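Local coordinates for protein fructose-bisphosphate aldolase (Thermus caldophilus, PDB 2FJK) that belongs to the class II fructose-bisphosphate aldolases, enzymes built on a TIM barrel, and holds 1,3-dihydroxyacetonephosphate in its pocket in this structure, at residues F22-M27 with Q31-A36; G51-K54 with L60-M63. All blocks are in the same frame, centred on the assembly; numbering follows the deposited sequence.

Interactions 1 and 2 belong to consecutive beta-alpha-beta units that share strand 44-47, and both are largely buried. Interaction 1 ties the end of strand 19-23 to the helix that follows it. It buries 272 Å², mixes apolar packing with a backbone hydrogen bond of the helix start, and includes N23 of the ligand pocket. Interaction 2 buries about half as much, lies within helix 50-68, and rests on methyl groups packed on each other and on a backbone carbonyl oxygen, with no hydrogen bond across. The two meet where A52 packs on T24 and N25, and where M27 touches M63. Each also reaches the second subunit, so both border the subunit interface.

Interaction 1: residues F22-M27 with Q31-A36; sequences FNTNNM and QAILEA
The side chain of I33 reaches from the helix onto the end of strand 19-23 and the first loop residue beyond it, where F22 and T24 receive it. The side chain divides at CB. I33 CG2 approaches F22 CB and lies 4.0 Å from F22 CD1, meeting the ring obliquely. The other branch, CG1, lies anti to the carbonyl carbon (chi1 -59°); I33 CG1 passes 4.0 Å from F22 CB, and the chain runs on extended to CD1. At the tip I33 CD1 rests 3.5 Å from F22 CB and 3.8 Å from the backbone oxygen N23 O. It also lies only 3.1 Å from T24 OG1, a tight approach of a methyl to a hydroxyl that is buried here and has no polar partner in the model.

At the other end of the contact, selenomethionine M27 opens the helix. Its carbonyl oxygen M27 O accepts a nearly straight hydrogen bond of 2.9 Å from Q31 N, an i to i+4 bond of the first turn. The side chain of Q31 crosses that of M27 at a slant, with Q31 CD 3.8 Å from M27 CG, and Q31 OE1 is hydrogen-bonded to R285. Just ahead, N26 occupies the N-cap position, its OD1 taking the bond from F29 N.

I33 thus packs on two neighbouring strands, touching V44 and L46 of strand 44-47 as well as the end of strand 19-23. The end of the F22 side chain leads away from I33, and the side chain also packs on V292 and R295 of helix 277-299. M27 packs on A59 and Q31 on G56, both of the second subunit.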
ATOM      1  N   PHE A  22     -16.547   6.837 -14.747  1.00 22.34           N
ATOM      2  CA  PHE A  22     -16.615   8.213 -14.295  1.00 21.27           C
ATOM      3  C   PHE A  22     -15.240   8.818 -14.076  1.00 21.16           C
ATOM      4  O   PHE A  22     -14.386   8.233 -13.401  1.00 21.31           O
ATOM      5  CB  PHE A  22     -17.432   8.301 -13.007  1.00 22.26           C
ATOM      6  CG  PHE A  22     -18.802   7.688 -13.115  1.00 21.54           C
ATOM      7  CD1 PHE A  22     -18.981   6.317 -12.967  1.00 20.08           C
ATOM      8  CD2 PHE A  22     -19.914   8.484 -13.374  1.00 21.76           C
ATOM      9  CE1 PHE A  22     -20.247   5.740 -13.073  1.00 21.24           C
ATOM     10  CE2 PHE A  22     -21.188   7.919 -13.485  1.00 22.81           C
ATOM     11  CZ  PHE A  22     -21.352   6.541 -13.334  1.00 20.53           C
ATOM     12  N   ASN A  23     -15.037   9.998 -14.649  1.00 17.86           N
ATOM     13  CA  ASN A  23     -13.763  10.695 -14.540  1.00 18.39           C
ATOM     14  C   ASN A  23     -13.587  11.291 -13.163  1.00 16.68           C
ATOM     15  O   ASN A  23     -14.534  11.808 -12.578  1.00 14.78           O
ATOM     16  CB  ASN A  23     -13.670  11.791 -15.604  1.00 16.45           C
ATOM     17  CG  ASN A  23     -13.511  11.226 -16.979  1.00 16.72           C
ATOM     18  OD1 ASN A  23     -12.395  10.910 -17.414  1.00 19.14           O
ATOM     19  ND2 ASN A  23     -14.625  11.063 -17.676  1.00 14.76           N
ATOM     20  N   THR A  24     -12.362  11.198 -12.653  1.00 17.22           N
ATOM     21  CA  THR A  24     -12.026  11.716 -11.333  1.00 17.73           C
ATOM     22  C   THR A  24     -10.734  12.487 -11.443  1.00 15.71           C
ATOM     23  O   THR A  24      -9.882  12.145 -12.252  1.00 17.93           O
ATOM     24  CB  THR A  24     -11.733  10.611 -10.319  1.00 17.13           C
ATOM     25  OG1 THR A  24     -12.700   9.568 -10.441  1.00 26.02           O
ATOM     26  CG2 THR A  24     -11.755  11.190  -8.916  1.00 12.63           C
ATOM     27  N   ASN A  25     -10.579  13.492 -10.595  1.00 15.15           N
ATOM     28  CA  ASN A  25      -9.371  14.295 -10.583  1.00 17.38           C
ATOM     29  C   ASN A  25      -8.827  14.517  -9.166  1.00 16.81           C
ATOM     30  O   ASN A  25      -7.721  15.017  -8.997  1.00 14.03           O
ATOM     31  CB  ASN A  25      -9.633  15.622 -11.299  1.00 20.81           C
ATOM     32  CG  ASN A  25      -9.554  15.476 -12.813  1.00 23.51           C
ATOM     33  OD1 ASN A  25      -8.470  15.521 -13.385  1.00 26.48           O
ATOM     34  ND2 ASN A  25     -10.699  15.269 -13.460  1.00 22.50           N
ATOM     35  N   ASN A  26      -9.594  14.130  -8.150  1.00 15.45           N
ATOM     36  CA  ASN A  26      -9.123  14.284  -6.780  1.00 16.64           C
ATOM     37  C   ASN A  26      -9.834  13.344  -5.807  1.00 17.29           C
ATOM     38  O   ASN A  26     -10.479  12.365  -6.218  1.00 12.57           O
ATOM     39  CB  ASN A  26      -9.253  15.749  -6.315  1.00 16.25           C
ATOM     40  CG  ASN A  26     -10.694  16.218  -6.210  1.00 15.96           C
ATOM     41  OD1 ASN A  26     -11.629  15.447  -6.390  1.00 21.19           O
ATOM     42  ND2 ASN A  26     -10.874  17.492  -5.907  1.00 16.35           N
HETATM   43  N   MSE A  27      -9.694  13.634  -4.517  1.00 15.74           N
HETATM   44  CA  MSE A  27     -10.312  12.811  -3.485  1.00 17.15           C
HETATM   45  C   MSE A  27     -11.844  12.880  -3.519  1.00 14.44           C
HETATM   46  O   MSE A  27     -12.510  11.861  -3.639  1.00 13.52           O
HETATM   47  CB  MSE A  27      -9.837  13.240  -2.097  1.00 17.01           C
HETATM   48  CG  MSE A  27     -10.251  12.272  -0.985  1.00 19.80           C
HETATM   49 SE   MSE A  27      -9.811  12.988   0.762  1.00 24.75          SE
HETATM   50  CE  MSE A  27      -7.903  13.181   0.504  1.00 30.58           C
ATOM     51  N   GLN A  31     -14.391   9.631  -3.958  1.00 18.80           N
ATOM     52  CA  GLN A  31     -15.262   9.178  -2.880  1.00 20.38           C
ATOM     53  C   GLN A  31     -16.711   9.116  -3.351  1.00 19.72           C
ATOM     54  O   GLN A  31     -17.416   8.122  -3.115  1.00 16.89           O
ATOM     55  CB  GLN A  31     -15.176  10.134  -1.694  1.00 19.40           C
ATOM     56  CG  GLN A  31     -13.784  10.275  -1.118  1.00 21.69           C
ATOM     57  CD  GLN A  31     -13.754  11.258   0.033  1.00 23.10           C
ATOM     58  OE1 GLN A  31     -14.129  12.419  -0.118  1.00 22.09           O
ATOM     59  NE2 GLN A  31     -13.313  10.795   1.191  1.00 25.45           N
ATOM     60  N   ALA A  32     -17.152  10.194  -3.999  1.00 19.00           N
ATOM     61  CA  ALA A  32     -18.525  10.277  -4.499  1.00 18.73           C
ATOM     62  C   ALA A  32     -18.832   9.122  -5.447  1.00 18.64           C
ATOM     63  O   ALA A  32     -19.859   8.445  -5.315  1.00 17.55           O
ATOM     64  CB  ALA A  32     -18.750  11.610  -5.209  1.00 18.66           C
ATOM     65  N   ILE A  33     -17.936   8.898  -6.399  1.00 14.57           N
ATOM     66  CA  ILE A  33     -18.126   7.830  -7.355  1.00 15.74           C
ATOM     67  C   ILE A  33     -18.210   6.460  -6.693  1.00 17.12           C
ATOM     68  O   ILE A  33     -19.150   5.709  -6.951  1.00 14.95           O
ATOM     69  CB  ILE A  33     -17.000   7.787  -8.391  1.00 15.15           C
ATOM     70  CG1 ILE A  33     -16.930   9.113  -9.161  1.00 15.35           C
ATOM     71  CG2 ILE A  33     -17.241   6.639  -9.348  1.00 17.99           C
ATOM     72  CD1 ILE A  33     -15.711   9.206 -10.068  1.00 11.11           C
ATOM     73  N   LEU A  34     -17.217   6.136  -5.861  1.00 18.42           N
ATOM     74  CA  LEU A  34     -17.166   4.847  -5.174  1.00 20.38           C
ATOM     75  C   LEU A  34     -18.287   4.623  -4.163  1.00 21.67           C
ATOM     76  O   LEU A  34     -18.763   3.497  -3.996  1.00 24.01           O
ATOM     77  CB  LEU A  34     -15.816   4.661  -4.472  1.00 18.11           C
ATOM     78  CG  LEU A  34     -14.604   4.412  -5.378  1.00 17.78           C
ATOM     79  CD1 LEU A  34     -13.378   4.142  -4.528  1.00 18.26           C
ATOM     80  CD2 LEU A  34     -14.882   3.239  -6.298  1.00 13.00           C
ATOM     81  N   GLU A  35     -18.703   5.680  -3.477  1.00 21.72           N
ATOM     82  CA  GLU A  35     -19.778   5.547  -2.503  1.00 22.37           C
ATOM     83  C   GLU A  35     -21.064   5.266  -3.267  1.00 23.07           C
ATOM     84  O   GLU A  35     -21.863   4.405  -2.869  1.00 21.66           O
ATOM     85  CB  GLU A  35     -19.926   6.820  -1.683  1.00 22.81           C
ATOM     86  CG  GLU A  35     -18.833   7.014  -0.662  1.00 26.81           C
ATOM     87  CD  GLU A  35     -18.959   8.337   0.054  1.00 27.08           C
ATOM     88  OE1 GLU A  35     -20.102   8.717   0.370  1.00 28.57           O
ATOM     89  OE2 GLU A  35     -17.921   8.983   0.312  1.00 28.50           O
ATOM     90  N   ALA A  36     -21.256   5.995  -4.365  1.00 20.62           N
ATOM     91  CA  ALA A  36     -22.430   5.801  -5.203  1.00 21.12           C
ATOM     92  C   ALA A  36     -22.416   4.336  -5.648  1.00 21.26           C
ATOM     93  O   ALA A  36     -23.456   3.688  -5.718  1.00 20.94           O
ATOM     94  CB  ALA A  36     -22.372   6.729  -6.417  1.00 20.87           C
TER

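Interaction 2: residues G51-K54 with L60-M63; sequences GAMK and LTRM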
ATOM      1  N   GLY A  51      -4.998  14.368 -18.198  1.00 17.70           N
ATOM      2  CA  GLY A  51      -5.060  15.613 -17.448  1.00 16.38           C
ATOM      3  C   GLY A  51      -5.199  15.288 -15.966  1.00 17.64           C
ATOM      4  O   GLY A  51      -4.580  15.929 -15.110  1.00 19.49           O
ATOM      5  N   ALA A  52      -6.008  14.273 -15.664  1.00 16.87           N
ATOM      6  CA  ALA A  52      -6.218  13.846 -14.293  1.00 17.70           C
ATOM      7  C   ALA A  52      -4.887  13.383 -13.728  1.00 15.57           C
ATOM      8  O   ALA A  52      -4.497  13.769 -12.634  1.00 18.51           O
ATOM      9  CB  ALA A  52      -7.237  12.708 -14.237  1.00 13.22           C
HETATM   10  N   MSE A  53      -4.183  12.554 -14.483  1.00 18.23           N
HETATM   11  CA  MSE A  53      -2.891  12.058 -14.025  1.00 20.76           C
HETATM   12  C   MSE A  53      -1.868  13.161 -13.767  1.00 20.19           C
HETATM   13  O   MSE A  53      -1.103  13.077 -12.813  1.00 20.64           O
HETATM   14  CB  MSE A  53      -2.347  11.034 -15.014  1.00 24.64           C
HETATM   15  CG  MSE A  53      -3.017   9.670 -14.854  1.00 27.28           C
HETATM   16 SE   MSE A  53      -2.320   8.385 -16.082  1.00 42.83          SE
HETATM   17  CE  MSE A  53      -0.799   7.779 -15.041  1.00 31.66           C
ATOM     18  N   LYS A  54      -1.856  14.191 -14.608  1.00 19.24           N
ATOM     19  CA  LYS A  54      -0.929  15.305 -14.419  1.00 21.40           C
ATOM     20  C   LYS A  54      -1.360  16.099 -13.187  1.00 20.61           C
ATOM     21  O   LYS A  54      -0.551  16.399 -12.316  1.00 18.85           O
ATOM     22  CB  LYS A  54      -0.932  16.227 -15.645  1.00 22.77           C
ATOM     23  CG  LYS A  54       0.035  17.402 -15.555  1.00 27.31           C
ATOM     24  CD  LYS A  54      -0.172  18.368 -16.720  1.00 29.24           C
ATOM     25  CE  LYS A  54       1.062  19.229 -16.989  1.00 32.94           C
ATOM     26  NZ  LYS A  54       1.431  20.115 -15.852  1.00 35.33           N
ATOM     27  N   LEU A  60      -3.139  10.956  -6.584  1.00 16.76           N
ATOM     28  CA  LEU A  60      -4.376  10.462  -7.183  1.00 16.44           C
ATOM     29  C   LEU A  60      -4.319   9.008  -7.620  1.00 17.87           C
ATOM     30  O   LEU A  60      -5.212   8.227  -7.288  1.00 15.65           O
ATOM     31  CB  LEU A  60      -4.771  11.329  -8.388  1.00 11.94           C
ATOM     32  CG  LEU A  60      -6.057  10.893  -9.094  1.00 12.05           C
ATOM     33  CD1 LEU A  60      -7.227  10.923  -8.113  1.00  9.57           C
ATOM     34  CD2 LEU A  60      -6.337  11.806 -10.278  1.00 12.74           C
ATOM     35  N   THR A  61      -3.286   8.648  -8.380  1.00 17.75           N
ATOM     36  CA  THR A  61      -3.176   7.279  -8.872  1.00 21.91           C
ATOM     37  C   THR A  61      -3.077   6.256  -7.761  1.00 23.05           C
ATOM     38  O   THR A  61      -3.721   5.213  -7.828  1.00 24.36           O
ATOM     39  CB  THR A  61      -1.965   7.091  -9.832  1.00 22.26           C
ATOM     40  OG1 THR A  61      -0.764   7.576  -9.215  1.00 22.78           O
ATOM     41  CG2 THR A  61      -2.204   7.829 -11.132  1.00 23.62           C
ATOM     42  N   ARG A  62      -2.272   6.548  -6.743  1.00 26.65           N
ATOM     43  CA  ARG A  62      -2.099   5.628  -5.617  1.00 29.20           C
ATOM     44  C   ARG A  62      -3.410   5.453  -4.865  1.00 29.18           C
ATOM     45  O   ARG A  62      -3.779   4.339  -4.493  1.00 29.75           O
ATOM     46  CB  ARG A  62      -1.027   6.145  -4.648  1.00 33.04           C
ATOM     47  CG  ARG A  62       0.382   6.330  -5.247  1.00 40.25           C
ATOM     48  CD  ARG A  62       0.955   5.033  -5.798  1.00 44.12           C
ATOM     49  NE  ARG A  62       0.068   4.461  -6.806  1.00 50.68           N
ATOM     50  CZ  ARG A  62       0.235   3.274  -7.377  1.00 52.21           C
ATOM     51  NH1 ARG A  62       1.270   2.510  -7.049  1.00 53.74           N
ATOM     52  NH2 ARG A  62      -0.649   2.847  -8.266  1.00 51.87           N
HETATM   53  N   MSE A  63      -4.108   6.564  -4.646  1.00 27.78           N
HETATM   54  CA  MSE A  63      -5.377   6.542  -3.940  1.00 27.67           C
HETATM   55  C   MSE A  63      -6.466   5.780  -4.702  1.00 26.86           C
HETATM   56  O   MSE A  63      -7.198   4.985  -4.114  1.00 24.87           O
HETATM   57  CB  MSE A  63      -5.853   7.967  -3.678  1.00 29.39           C
HETATM   58  CG  MSE A  63      -7.199   8.022  -2.977  1.00 33.49           C
HETATM   59 SE   MSE A  63      -7.922   9.787  -2.899  1.00 36.55          SE
HETATM   60  CE  MSE A  63      -7.380  10.276  -1.137  1.00 37.10           C
TER
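L60 and T61, from the later part of helix 50-68, face A52 and M53 from its beginning, although all four belong to one helix. The nearest pair of CA atoms, M53 CA and T61 CA, are 7.0 Å apart. Eight residues of straight alpha helix would rise about 12 Å, so the chain must bend sharply between the two segments, and the contact fills the inside of that bend.

L60 has the most surface buried. Its CG is anti to the backbone N (chi1 180°), and the second torsion then turns CD2 toward the opening turn. There L60 CD2 lies 3.6 Å from the carbonyl oxygen A52 O and 4.2 Å from A52 CB. One methyl therefore meets both the alanine's methyl, an apolar contact, and its carbonyl oxygen, a van der Waals contact.

T61 is next in buried surface, and its two branches have separate tasks. OG1 turns back along its own helix to hydrogen-bond with G57 O, with a weaker bond to R58 O. With chi1 at 52° the methyl CG2 is left beside the backbone N, turned to the selenomethionine M53. The M53 chain bends at its last torsion (chi3 86°), which brings M53 CE to 4.2 Å from T61 CG2; the two side chains cross at about a right angle. This second patch is a purely apolar touch of two methyl groups.

Around the bend, A52 rests on N25 of the loop that leads from strand 19-23 into helix 27-38, and L60 on L48, just beyond strand 44-47. T61 leans on E94 and F96, between helix 85-93 and strand 98-101, whereas L60 packs on M27 of the second subunit and M63 on its counterpart, M63 of that subunit.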